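Local structure of glycoside hydrolase, GH17 family (Formosa sp. Hel1_33_131, 6FCG) at residues A[171-174]-A[180-183]. The protein is an endo-laminarinase of glycoside hydrolase family 17 from a marine bacterium, and probably cleaves internal beta-1,3-glucan linkages of algal laminarin. Sequence-based numbering, arbitrary orientation.
Sequences MVKW and VQPA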
loop_
_atom_site.group_PDB
_atom_site.type_symbol
_atom_site.label_atom_id
_atom_site.label_comp_id
_atom_site.label_asym_id
_atom_site.label_seq_id
_atom_site.Cartn_x
_atom_site.Cartn_y
_atom_site.Cartn_z
ATOM N N MET A 171 9.345 11.355 -34.259
ATOM C CA MET A 171 10.117 10.120 -34.470
ATOM C C MET A 171 10.345 9.316 -33.200
ATOM O O MET A 171 10.721 8.149 -33.267
ATOM C CB MET A 171 11.498 10.431 -35.070
ATOM C CG MET A 171 11.440 11.010 -36.472
ATOM S SD MET A 171 13.060 11.404 -37.190
ATOM C CE MET A 171 13.522 12.768 -36.136
ATOM N N VAL A 172 10.090 9.907 -32.050
ATOM C CA VAL A 172 10.360 9.197 -30.799
ATOM C C VAL A 172 9.364 8.027 -30.615
ATOM O O VAL A 172 8.149 8.209 -30.742
ATOM C CB VAL A 172 10.360 10.167 -29.585
ATOM C CG1 VAL A 172 8.944 10.493 -29.076
ATOM C CG2 VAL A 172 11.200 9.618 -28.454
ATOM N N LYS A 173 9.889 6.843 -30.318
ATOM C CA LYS A 173 9.091 5.599 -30.369
ATOM C C LYS A 173 8.019 5.486 -29.266
ATOM O O LYS A 173 7.101 4.704 -29.403
ATOM C CB LYS A 173 9.983 4.380 -30.296
ATOM C CG LYS A 173 11.108 4.325 -31.329
ATOM C CD LYS A 173 10.631 4.218 -32.752
ATOM C CE LYS A 173 11.799 3.938 -33.686
ATOM N NZ LYS A 173 11.365 4.190 -35.090
ATOM N N TRP A 174 8.156 6.268 -28.199
ATOM C CA TRP A 174 7.149 6.358 -27.158
ATOM C C TRP A 174 5.996 7.337 -27.415
ATOM O O TRP A 174 5.052 7.366 -26.654
ATOM C CB TRP A 174 7.785 6.620 -25.765
ATOM C CG TRP A 174 8.808 7.757 -25.617
ATOM C CD1 TRP A 174 10.155 7.615 -25.420
ATOM C CD2 TRP A 174 8.544 9.192 -25.583
ATOM N NE1 TRP A 174 10.749 8.865 -25.290
ATOM C CE2 TRP A 174 9.785 9.839 -25.368
ATOM C CE3 TRP A 174 7.372 9.985 -25.720
ATOM C CZ2 TRP A 174 9.890 11.197 -25.304
ATOM C CZ3 TRP A 174 7.478 11.339 -25.649
ATOM C CH2 TRP A 174 8.722 11.941 -25.456
ATOM N N VAL A 180 6.139 8.637 -36.411
ATOM C CA VAL A 180 6.463 8.196 -37.752
ATOM C C VAL A 180 7.936 7.736 -37.805
ATOM O O VAL A 180 8.740 7.970 -36.872
ATOM C CB VAL A 180 6.173 9.329 -38.795
ATOM C CG1 VAL A 180 4.700 9.615 -38.804
ATOM C CG2 VAL A 180 7.011 10.598 -38.535
ATOM N N GLN A 181 8.277 7.103 -38.922
ATOM C CA GLN A 181 9.648 6.713 -39.181
ATOM C C GLN A 181 10.443 7.925 -39.695
ATOM O O GLN A 181 9.867 8.861 -40.240
ATOM C CB GLN A 181 9.689 5.567 -40.200
ATOM C CG GLN A 181 8.923 4.342 -39.759
ATOM C CD GLN A 181 9.489 3.788 -38.487
ATOM O OE1 GLN A 181 8.851 3.928 -37.498
ATOM N NE2 GLN A 181 10.738 3.238 -38.480
ATOM N N PRO A 182 11.771 7.909 -39.538
ATOM C CA PRO A 182 12.555 9.028 -40.021
ATOM C C PRO A 182 12.440 9.277 -41.530
ATOM O O PRO A 182 12.628 10.398 -41.949
ATOM C CB PRO A 182 13.982 8.676 -39.605
ATOM C CG PRO A 182 13.971 7.225 -39.274
ATOM C CD PRO A 182 12.591 6.942 -38.792
ATOM N N ALA A 183 12.118 8.252 -42.321
ATOM C CA ALA A 183 11.888 8.430 -43.756
ATOM C C ALA A 183 10.840 9.496 -44.049
ATOM O O ALA A 183 10.974 10.247 -45.039
ATOM C CB ALA A 183 11.487 7.116 -44.425
HETATM O O HOH W 1 10.955 6.833 -35.490
#
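The ammonium of Lys173 stands off the carboxamide of Gln181, displaced from the amide plane, with NZ 3.5 Å from OE1 and NE2 only slightly farther off. The other flat group, the indole of Trp174, carries CG2 of Val172 on one face, offset toward the rim. Lys173 and Gln181 cross at about a right angle, each chain bent at its second torsion (chi2 -65° in the lysine), which brings the two ends together. A water molecule does most of the polar joining: it accepts from Lys173 NZ at 2.7 Å and donates to Met171 O at 2.6 Å and to Val180 O at 2.8 Å. That Val180 carbonyl also receives a nearly straight CA-H...O contact from Met171 CA, 3.5 Å away. Alongside lies the apolar part, where SD of Met171 rests on Pro182, 3.7 Å from its CA and 3.8 Å from its CB; the fold-back at chi3 (-68°) turns the methyl CE away from the proline. Residues 171-174 lie in the loop that follows strand 161-168 of the TIM barrel, and 180-183 runs from that loop into helix 182-197, whose N-cap position Gln181 takes. Val180 pairs by backbone with Ala170, Met171 N bonds to Asp211 of strand 206-212, and Met171 and Pro182 both pack on helix 226-234.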